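Local coordinates for DUF4627 domain-containing protein (Bacteroides thetaiotaomicron, PDB 3SEE) that is of unknown function but is probably a sugar-binding protein, built as a galactose-binding-domain-like beta sandwich, at residues 15-20 with 215-220; 21-26 with 33-38; 50-55 with 62-67; 78-83 with 200-205. All blocks are in the same frame, centred on the assembly; numbering follows the deposited sequence. Where two conformers were deposited one is given.

Contacts 2 and 4, with centres about 10 Å apart, belong to the mixed sheet of the sandwich, where Phe37 N lies 2.8 Å from Gly82 O in a probable hydrogen bond. Contacts 1 and 3, with centres about 13 Å apart, both reach the antiparallel sheet, contact 1 through strand 211-221. Between the layers, Phe17 of contact 1 reaches Trp36, Met63 and Leu81, one residue from each of the other contacts. The sodium site at Thr47 and Thr48 is joined to contact 3 through Asn67 OD1 and Asp66 O, both hydrogen-bonded to Thr47 OG1, while the side chains of Lys24, Ala50 and Ala79 stay about 8, 9 and 9 Å from the ion.

Contact 1. Residues 15-20 with 215-220; sequences EKFATE and SDVTLK
The carbonyl oxygen Glu15 O takes a hydrogen bond and a C-H···O contact from adjacent backbone atoms of the strand opposite. Val217 N donates to it at 2.9 Å in a fairly straight bond (162° at the hydrogen), and Asp216 CA adds the C-H···O contact at 3.2 Å. Asp216 has a positive phi (58°), unusual inside a strand, and this local twist accompanies the close approach of both donors to one acceptor. On the outer side, Lys16 and Asp216 run alongside each other, and Lys16 NZ forms a salt bridge to Asp216 OD1 at 2.8 Å. A final bend in the lysine (chi4 64°) brings the ammonium group above the carboxylate plane; since both residues were modelled in two conformers, this bridge may not be permanent. On the inner side, the ring of Phe17 offers its edge to Ser215 CA, which CE2 meets at 3.8 Å, while the same CE2 lies 4.0 Å from Val217 CG2. Without the ring of Phe17, as with an alanine at that position, Val217 CG2 would probably face a gap and the Trp36 ring would be likely to lose an aromatic neighbour. Ser215 OG turns elsewhere, bonding to Asn61 O. The loop thus lies against strand 211-221 beside strand 61-66, which pairs with the earlier part of that strand, while strand 93-102 takes the other flank.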
# COMPACT_ATOMS: atom_id res chain seq x y z
N GLU A 15 12.86 -8.10 -0.82
CA GLU A 15 12.03 -7.63 -1.92
C GLU A 15 11.40 -8.71 -2.75
O GLU A 15 10.41 -8.48 -3.41
CB GLU A 15 12.84 -6.68 -2.79
CG GLU A 15 13.93 -7.30 -3.62
CD GLU A 15 15.18 -7.73 -2.89
OE1 GLU A 15 15.42 -7.44 -1.69
OE2 GLU A 15 15.99 -8.38 -3.62
N LYS A 16 12.00 -9.89 -2.71
CA LYS A 16 11.47 -11.03 -3.46
C LYS A 16 10.89 -12.10 -2.54
O LYS A 16 10.55 -13.20 -2.98
CB LYS A 16 12.53 -11.62 -4.39
CG LYS A 16 12.77 -10.72 -5.61
CD LYS A 16 13.91 -11.21 -6.44
CE LYS A 16 14.10 -10.40 -7.69
NZ LYS A 16 14.46 -8.97 -7.42
N PHE A 17 10.72 -11.77 -1.26
CA PHE A 17 10.12 -12.71 -0.31
C PHE A 17 10.91 -13.99 -0.21
O PHE A 17 10.38 -15.03 0.12
CB PHE A 17 8.64 -12.93 -0.61
CG PHE A 17 7.88 -11.65 -0.66
CD1 PHE A 17 7.52 -10.98 0.51
CD2 PHE A 17 7.55 -11.07 -1.86
CE1 PHE A 17 6.86 -9.77 0.47
CE2 PHE A 17 6.90 -9.83 -1.90
CZ PHE A 17 6.57 -9.20 -0.73
N ALA A 18 12.21 -13.91 -0.47
CA ALA A 18 13.06 -15.09 -0.31
C ALA A 18 13.10 -15.59 1.13
O ALA A 18 13.26 -16.80 1.35
CB ALA A 18 14.46 -14.81 -0.81
N THR A 19 12.96 -14.69 2.09
CA THR A 19 12.79 -15.02 3.50
C THR A 19 11.29 -15.07 3.82
O THR A 19 10.55 -14.13 3.51
CB THR A 19 13.50 -13.94 4.38
OG1 THR A 19 14.90 -13.96 4.04
CG2 THR A 19 13.33 -14.23 5.87
N GLU A 20 10.84 -16.16 4.45
CA GLU A 20 9.45 -16.32 4.83
C GLU A 20 8.99 -15.17 5.72
O GLU A 20 9.71 -14.73 6.64
CB GLU A 20 9.26 -17.67 5.55
CG GLU A 20 7.82 -17.94 5.98
CD GLU A 20 7.59 -19.34 6.52
OE1 GLU A 20 8.58 -20.07 6.72
OE2 GLU A 20 6.42 -19.72 6.69
N SER A 215 4.77 -10.20 -5.65
CA SER A 215 6.18 -10.54 -5.58
C SER A 215 7.06 -9.43 -6.17
O SER A 215 6.59 -8.61 -6.94
CB SER A 215 6.46 -11.89 -6.26
OG SER A 215 7.76 -12.35 -5.91
N ASP A 216 8.34 -9.41 -5.79
CA ASP A 216 9.40 -8.60 -6.41
C ASP A 216 9.08 -7.11 -6.38
O ASP A 216 8.79 -6.46 -7.40
CB ASP A 216 9.71 -9.07 -7.81
CG ASP A 216 10.92 -8.37 -8.39
OD1 ASP A 216 11.80 -7.97 -7.58
OD2 ASP A 216 10.95 -8.24 -9.64
N VAL A 217 9.16 -6.56 -5.19
CA VAL A 217 8.78 -5.18 -4.93
C VAL A 217 9.98 -4.26 -4.89
O VAL A 217 10.97 -4.54 -4.20
CB VAL A 217 8.04 -5.07 -3.58
CG1 VAL A 217 7.53 -3.65 -3.36
CG2 VAL A 217 6.90 -6.12 -3.47
N THR A 218 9.86 -3.12 -5.56
CA THR A 218 10.90 -2.09 -5.61
C THR A 218 10.33 -0.73 -5.22
O THR A 218 9.27 -0.37 -5.73
CB THR A 218 11.45 -1.93 -7.05
OG1 THR A 218 11.96 -3.16 -7.53
CG2 THR A 218 12.55 -0.86 -7.07
N LEU A 219 11.05 0.01 -4.39
CA LEU A 219 10.77 1.44 -4.19
C LEU A 219 12.09 2.16 -4.42
O LEU A 219 13.07 1.89 -3.73
CB LEU A 219 10.29 1.72 -2.77
CG LEU A 219 9.98 3.18 -2.46
CD1 LEU A 219 8.80 3.72 -3.28
CD2 LEU A 219 9.72 3.34 -0.97
N LYS A 220 12.11 3.09 -5.38
CA LYS A 220 13.36 3.73 -5.80
C LYS A 220 13.13 5.19 -6.08
O LYS A 220 12.14 5.56 -6.71
CB LYS A 220 13.91 3.12 -7.10
CG LYS A 220 14.65 1.84 -6.98
CD LYS A 220 15.60 1.71 -8.18

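Contact 2. Residues 21-26 with 33-38; sequences VTNKVT and AGEWFI
Lys24 and Ile38 form a parallel beta bridge that adds the short strand 24-25 to the margin of the mixed sheet of a galactose-binding-domain-like sandwich. Ile38 N donates to Asn23 O at 2.8 Å, and Val25 N to Ile38 O at 3.1 Å, the staggered pattern of parallel pairing. Side-chain contacts lie on both sides of this single bridge. With Val21 CG1 anti to its own nitrogen (chi1 174°), the two methyls of the valine straddle Trp36 CB, CG1 and CG2 each approaching it to 3.8 Å. The indole then runs on away from the valine, and its NE1 bonds to Asn14 O. Trimming Val21 to an alanine removes both methyls and would probably leave a gap beside Trp36 CB and the Ile38 side chain. Val25 and Phe37 meet at the far side. A chi1 of 64° sets the Phe37 ring where its CD1 flank lies beside Val25 CG2, obliquely, at 3.6 Å, while the ring goes on to Phe80. Ile38 CD1 lies near the carbonyl oxygens Val21 O (4.1 Å) and Thr22 O (4.0 Å). Asn23 and Glu35, each modelled in two conformers, have nearly coplanar end groups bridged by a water that takes a hydrogen from Asn23 ND2 and donates to Glu35 OE1 and, at 2.8 Å, to Trp36 O.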
# COMPACT_ATOMS: atom_id res chain seq x y z
N VAL A 21 7.79 -14.68 5.44
CA VAL A 21 7.17 -13.59 6.20
C VAL A 21 5.98 -14.13 6.96
O VAL A 21 5.01 -14.61 6.35
CB VAL A 21 6.67 -12.50 5.26
CG1 VAL A 21 5.88 -11.42 6.04
CG2 VAL A 21 7.85 -11.87 4.50
N THR A 22 6.04 -14.04 8.29
CA THR A 22 4.92 -14.45 9.15
C THR A 22 4.53 -13.38 10.17
O THR A 22 3.44 -13.49 10.75
CB THR A 22 5.23 -15.76 9.93
OG1 THR A 22 6.44 -15.56 10.68
CG2 THR A 22 5.37 -16.97 8.98
N ASN A 23 5.39 -12.37 10.36
CA ASN A 23 5.10 -11.37 11.39
C ASN A 23 3.86 -10.56 11.13
O ASN A 23 3.69 -9.92 10.12
CB ASN A 23 6.24 -10.41 11.62
CG ASN A 23 7.43 -11.07 12.28
OD1 ASN A 23 7.31 -12.10 12.96
ND2 ASN A 23 8.57 -10.45 12.12
N LYS A 24 2.96 -10.65 12.10
CA LYS A 24 1.73 -9.92 12.11
C LYS A 24 1.81 -8.84 13.16
O LYS A 24 2.32 -9.07 14.26
CB LYS A 24 0.62 -10.90 12.48
CG LYS A 24 -0.72 -10.35 12.53
CD LYS A 24 -1.74 -11.48 12.35
CE LYS A 24 -2.96 -10.88 11.76
NZ LYS A 24 -3.85 -10.41 12.75
N VAL A 25 1.29 -7.66 12.85
CA VAL A 25 1.14 -6.61 13.84
C VAL A 25 -0.31 -6.18 13.86
O VAL A 25 -1.00 -6.35 12.85
CB VAL A 25 2.05 -5.38 13.58
CG1 VAL A 25 3.54 -5.79 13.65
CG2 VAL A 25 1.74 -4.71 12.25
N THR A 26 -0.74 -5.57 14.97
CA THR A 26 -2.08 -5.03 15.06
C THR A 26 -2.13 -3.55 14.71
O THR A 26 -3.20 -3.01 14.50
CB THR A 26 -2.67 -5.26 16.45
OG1 THR A 26 -1.82 -4.62 17.39
CG2 THR A 26 -2.81 -6.76 16.74
N ALA A 33 10.89 -1.88 11.34
CA ALA A 33 11.19 -1.36 10.02
C ALA A 33 12.13 -2.27 9.27
O ALA A 33 12.88 -3.04 9.85
CB ALA A 33 11.77 0.04 10.12
N GLY A 34 12.03 -2.19 7.94
CA GLY A 34 12.90 -2.95 7.08
C GLY A 34 12.56 -4.41 6.92
O GLY A 34 13.40 -5.20 6.49
N GLU A 35 11.35 -4.76 7.31
CA GLU A 35 10.83 -6.12 7.27
C GLU A 35 9.43 -5.97 6.70
O GLU A 35 8.87 -4.88 6.78
CB GLU A 35 10.75 -6.68 8.68
CG GLU A 35 12.10 -6.81 9.34
CD GLU A 35 12.10 -7.67 10.57
OE1 GLU A 35 11.02 -8.17 10.98
OE2 GLU A 35 13.22 -7.83 11.12
N TRP A 36 8.87 -7.04 6.13
CA TRP A 36 7.44 -7.06 5.85
C TRP A 36 6.64 -7.38 7.10
O TRP A 36 7.07 -8.16 7.95
CB TRP A 36 7.13 -8.10 4.77
CG TRP A 36 7.72 -7.77 3.46
CD1 TRP A 36 8.82 -8.33 2.90
CD2 TRP A 36 7.22 -6.82 2.50
NE1 TRP A 36 9.06 -7.79 1.66
CE2 TRP A 36 8.10 -6.85 1.40
CE3 TRP A 36 6.16 -5.91 2.49
CZ2 TRP A 36 7.90 -6.04 0.28
CZ3 TRP A 36 5.98 -5.13 1.38
CH2 TRP A 36 6.85 -5.19 0.30
N PHE A 37 5.45 -6.81 7.18
CA PHE A 37 4.48 -7.18 8.18
C PHE A 37 3.14 -7.47 7.54
O PHE A 37 2.82 -6.95 6.47
CB PHE A 37 4.37 -6.13 9.30
CG PHE A 37 3.87 -4.79 8.87
CD1 PHE A 37 2.53 -4.53 8.78
CD2 PHE A 37 4.75 -3.77 8.59
CE1 PHE A 37 2.07 -3.26 8.42
CE2 PHE A 37 4.30 -2.51 8.23
CZ PHE A 37 2.96 -2.25 8.17
N ILE A 38 2.36 -8.28 8.23
CA ILE A 38 1.00 -8.59 7.86
C ILE A 38 0.05 -7.83 8.75
O ILE A 38 0.11 -7.95 9.98
CB ILE A 38 0.72 -10.09 7.97
CG1 ILE A 38 1.64 -10.86 7.02
CG2 ILE A 38 -0.76 -10.37 7.71
CD1 ILE A 38 1.74 -12.36 7.33
O HOH W 1 8.03 -7.87 10.60

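Contact 3. Residues 50-55 with 62-67; sequences AWEQTG and AMKIDN
Three successive torsions near -60° curl the selenomethionine Met63 back over the neighbouring strand, while Trp51 holds CG anti to its backbone N (chi1 -177°); together they set SE at the rim of the indole. The selenium lies in the ring plane, 5.0 Å from the centroid of the five-membered ring, an edge-on Met-aromatic contact. It also rests 3.9 Å from Trp51 CB, and the terminal CE folds against the backbone at Trp51 N. The indole's own nitrogen, NE1, is used elsewhere, donating to Phe17 O. Trp51 and Met63 form the non-hydrogen-bonded pair of a beta hairpin, strands 48-53 and 61-66, which makes one edge of the antiparallel sheet in the sandwich. Hydrogen-bonded pairs flank it: Ala50 and Lys64 exchange two bonds, with Lys64 N to Ala50 O the nearly straight one at 2.8 Å, and Glu52 and Ala62 exchange two more. On the face shared by those residues, Glu52 projects its extended chain across Lys64, whose bend at chi3 (-79°) turns CE and NZ toward the carboxylate. The salt bridge from Glu52 OE1 to Lys64 NZ is long, 3.7 Å. Two waters span it, both donating to OE1; one accepts from NZ at 2.6 Å, the other only weakly. Both side chains were modelled in two conformers. Glu213 OE1 lies close to Glu52 OE2, and this like charge might raise the proton affinity of the pair, although Lys64, whose side chain also touches Glu213, would probably offset part of this. Toward the turn, Thr54 CG2 packs on Ala62 CB at 3.6 Å.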
# COMPACT_ATOMS: atom_id res chain seq x y z
N ALA A 50 -0.68 -14.46 3.59
CA ALA A 50 0.34 -15.41 3.96
C ALA A 50 1.40 -15.53 2.89
O ALA A 50 1.15 -15.32 1.70
CB ALA A 50 -0.26 -16.81 4.24
N TRP A 51 2.59 -15.93 3.33
CA TRP A 51 3.72 -16.24 2.46
C TRP A 51 3.51 -17.58 1.77
O TRP A 51 2.90 -18.49 2.33
CB TRP A 51 4.99 -16.29 3.30
CG TRP A 51 6.25 -16.53 2.59
CD1 TRP A 51 7.04 -15.60 1.99
CD2 TRP A 51 6.94 -17.78 2.47
NE1 TRP A 51 8.16 -16.18 1.46
CE2 TRP A 51 8.13 -17.52 1.76
CE3 TRP A 51 6.68 -19.08 2.89
CZ2 TRP A 51 9.07 -18.52 1.49
CZ3 TRP A 51 7.62 -20.08 2.60
CH2 TRP A 51 8.78 -19.79 1.92
N GLU A 52 4.01 -17.70 0.56
CA GLU A 52 3.91 -18.94 -0.20
C GLU A 52 5.09 -19.10 -1.14
O GLU A 52 5.69 -18.12 -1.58
CB GLU A 52 2.65 -18.95 -1.05
CG GLU A 52 2.67 -17.85 -2.11
CD GLU A 52 1.50 -17.87 -3.06
OE1 GLU A 52 0.71 -18.83 -3.08
OE2 GLU A 52 1.40 -16.92 -3.85
N GLN A 53 5.38 -20.35 -1.48
CA GLN A 53 6.24 -20.67 -2.61
C GLN A 53 5.32 -21.04 -3.77
O GLN A 53 4.41 -21.88 -3.63
CB GLN A 53 7.21 -21.76 -2.23
CG GLN A 53 8.13 -21.25 -1.13
CD GLN A 53 9.37 -22.02 -1.01
OE1 GLN A 53 9.35 -23.12 -0.50
NE2 GLN A 53 10.48 -21.44 -1.47
N THR A 54 5.52 -20.39 -4.91
CA THR A 54 4.54 -20.37 -5.98
C THR A 54 4.69 -21.50 -7.00
O THR A 54 3.74 -21.82 -7.73
CB THR A 54 4.69 -19.08 -6.77
OG1 THR A 54 6.01 -19.08 -7.32
CG2 THR A 54 4.49 -17.81 -5.89
N GLY A 55 5.90 -22.05 -7.11
CA GLY A 55 6.21 -22.97 -8.21
C GLY A 55 6.61 -22.29 -9.51
O GLY A 55 6.97 -22.98 -10.47
N ALA A 62 6.15 -15.44 -2.86
CA ALA A 62 5.17 -14.36 -2.96
C ALA A 62 4.37 -14.28 -1.68
O ALA A 62 4.40 -15.19 -0.84
CB ALA A 62 4.24 -14.63 -4.14
N MSE A 63 3.64 -13.18 -1.55
CA MSE A 63 2.59 -13.06 -0.54
C MSE A 63 1.25 -13.20 -1.23
O MSE A 63 1.04 -12.63 -2.31
CB MSE A 63 2.62 -11.70 0.13
CG MSE A 63 3.96 -11.41 0.83
SE MSE A 63 4.43 -12.60 2.25
CE MSE A 63 2.97 -12.28 3.45
N LYS A 64 0.34 -13.96 -0.63
CA LYS A 64 -1.01 -14.14 -1.16
C LYS A 64 -2.01 -13.45 -0.24
O LYS A 64 -2.03 -13.71 0.97
CB LYS A 64 -1.35 -15.62 -1.30
CG LYS A 64 -2.73 -15.88 -1.88
CD LYS A 64 -3.11 -17.33 -1.85
CE LYS A 64 -2.45 -18.05 -3.01
NZ LYS A 64 -2.98 -19.42 -3.26
N ILE A 65 -2.84 -12.60 -0.83
CA ILE A 65 -3.94 -11.92 -0.14
C ILE A 65 -5.21 -12.59 -0.64
O ILE A 65 -5.66 -12.38 -1.76
CB ILE A 65 -3.99 -10.41 -0.43
CG1 ILE A 65 -2.66 -9.75 -0.06
CG2 ILE A 65 -5.18 -9.77 0.32
CD1 ILE A 65 -2.58 -8.25 -0.43
N ASP A 66 -5.78 -13.43 0.20
CA ASP A 66 -6.90 -14.31 -0.18
C ASP A 66 -8.18 -13.86 0.49
O ASP A 66 -8.36 -14.08 1.69
CB ASP A 66 -6.55 -15.76 0.19
CG ASP A 66 -7.62 -16.76 -0.21
OD1 ASP A 66 -8.75 -16.38 -0.53
OD2 ASP A 66 -7.30 -17.97 -0.13
N ASN A 67 -9.04 -13.19 -0.28
CA ASN A 67 -10.34 -12.70 0.22
C ASN A 67 -11.50 -13.64 -0.08
O ASN A 67 -12.64 -13.21 -0.13
CB ASN A 67 -10.64 -11.32 -0.38
CG ASN A 67 -9.70 -10.23 0.06
OD1 ASN A 67 -8.86 -10.41 0.91
ND2 ASN A 67 -9.85 -9.08 -0.56
O HOH W 2 -0.76 -20.33 -1.11
O HOH W 3 -1.14 -20.10 -4.91

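Contact 4. Residues 78-83 with 200-205; sequences KAFLGQ and YVAILG
Phe80 CB lies 3.5 Å from Ile203 O and 3.7 Å from Leu204 CG. Because CG is placed between the backbone N and the carbonyl carbon (chi1 55°), the ring then extends along the sheet: CD2 approaches Ala202 CB at 3.6 Å, and CE2, farther out, meets Tyr200 CE2 at 3.7 Å. CZ is also near that tyrosine atom. The two rings are almost parallel, their planes 6° apart, yet they meet rim to rim with neither over the other's face. The two rings and Ala202 lie on one face of the antiparallel strands 79-85 and 199-204, adjacent central members of the mixed sheet in the galactose-binding-domain-like sandwich. Leu81 and Ile203 point to the other side, toward Ile214 of the second sheet. A beta carbon on Gly82 would point to the same face as Ala202 and be crowded by Phe80 CE2. The glycine CA makes a C-H···O contact with Val201 O at 3.1 Å. Four backbone bonds hold the strands in register, two between Leu81 and Ile203 and two between Gln83 and Val201. The straightest runs from Ile203 N to Leu81 O, 2.8 Å long with 169° at the hydrogen.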
# COMPACT_ATOMS: atom_id res chain seq x y z
N LYS A 78 -7.33 -1.94 7.51
CA LYS A 78 -7.39 -3.20 8.26
C LYS A 78 -6.57 -4.34 7.69
O LYS A 78 -6.04 -5.12 8.46
CB LYS A 78 -8.83 -3.68 8.43
CG LYS A 78 -9.72 -2.74 9.22
CD LYS A 78 -11.08 -3.37 9.46
CE LYS A 78 -12.03 -2.37 10.05
NZ LYS A 78 -13.37 -3.02 10.27
N ALA A 79 -6.50 -4.49 6.36
CA ALA A 79 -5.90 -5.70 5.77
C ALA A 79 -4.96 -5.30 4.63
O ALA A 79 -5.40 -4.83 3.57
CB ALA A 79 -6.97 -6.65 5.27
N PHE A 80 -3.66 -5.54 4.83
CA PHE A 80 -2.68 -5.20 3.83
C PHE A 80 -1.33 -5.83 4.17
O PHE A 80 -1.10 -6.21 5.32
CB PHE A 80 -2.54 -3.67 3.62
CG PHE A 80 -2.24 -2.89 4.85
CD1 PHE A 80 -3.26 -2.36 5.63
CD2 PHE A 80 -0.94 -2.57 5.19
CE1 PHE A 80 -2.97 -1.58 6.75
CE2 PHE A 80 -0.66 -1.79 6.30
CZ PHE A 80 -1.67 -1.29 7.06
N LEU A 81 -0.47 -5.91 3.16
CA LEU A 81 0.93 -6.22 3.30
C LEU A 81 1.69 -4.91 3.46
O LEU A 81 1.51 -4.02 2.63
CB LEU A 81 1.37 -6.96 2.05
CG LEU A 81 2.87 -7.24 1.92
CD1 LEU A 81 3.34 -8.24 2.97
CD2 LEU A 81 3.22 -7.69 0.50
N GLY A 82 2.48 -4.79 4.51
CA GLY A 82 3.15 -3.54 4.78
C GLY A 82 4.65 -3.63 4.97
O GLY A 82 5.18 -4.69 5.35
N GLN A 83 5.36 -2.53 4.72
CA GLN A 83 6.76 -2.42 5.13
C GLN A 83 7.04 -1.00 5.56
O GLN A 83 6.84 -0.06 4.78
CB GLN A 83 7.73 -2.87 4.04
CG GLN A 83 9.18 -2.81 4.53
CD GLN A 83 10.21 -3.57 3.70
OE1 GLN A 83 11.30 -3.05 3.54
NE2 GLN A 83 9.90 -4.78 3.23
N TYR A 200 5.06 3.89 5.96
CA TYR A 200 5.02 2.53 5.47
C TYR A 200 4.34 2.46 4.14
O TYR A 200 3.37 3.20 3.87
CB TYR A 200 4.35 1.57 6.47
CG TYR A 200 2.97 1.94 6.92
CD1 TYR A 200 2.79 2.83 7.96
CD2 TYR A 200 1.84 1.40 6.32
CE1 TYR A 200 1.51 3.15 8.39
CE2 TYR A 200 0.58 1.72 6.75
CZ TYR A 200 0.41 2.64 7.78
OH TYR A 200 -0.82 2.99 8.27
N VAL A 201 4.85 1.56 3.31
CA VAL A 201 4.15 1.13 2.10
C VAL A 201 3.11 0.08 2.46
O VAL A 201 3.40 -0.84 3.22
CB VAL A 201 5.16 0.55 1.10
CG1 VAL A 201 4.45 -0.06 -0.12
CG2 VAL A 201 6.20 1.60 0.69
N ALA A 202 1.90 0.22 1.93
CA ALA A 202 0.81 -0.74 2.05
C ALA A 202 0.45 -1.22 0.65
O ALA A 202 0.21 -0.41 -0.25
CB ALA A 202 -0.41 -0.07 2.70
N ILE A 203 0.40 -2.54 0.47
CA ILE A 203 -0.04 -3.17 -0.77
C ILE A 203 -1.29 -3.97 -0.40
O ILE A 203 -1.28 -4.75 0.59
CB ILE A 203 1.05 -4.07 -1.39
CG1 ILE A 203 2.28 -3.22 -1.75
CG2 ILE A 203 0.48 -4.85 -2.59
CD1 ILE A 203 3.51 -4.02 -2.21
N LEU A 204 -2.38 -3.77 -1.14
CA LEU A 204 -3.70 -4.28 -0.80
C LEU A 204 -4.38 -4.88 -1.98
O LEU A 204 -4.13 -4.47 -3.12
CB LEU A 204 -4.65 -3.15 -0.42
CG LEU A 204 -4.11 -2.17 0.60
CD1 LEU A 204 -3.49 -0.94 -0.05
CD2 LEU A 204 -5.22 -1.76 1.56
N GLY A 205 -5.29 -5.80 -1.72
CA GLY A 205 -6.24 -6.30 -2.73
C GLY A 205 -7.57 -6.45 -2.03
O GLY A 205 -7.78 -7.41 -1.30
O HOH W 4 -5.61 -6.41 1.13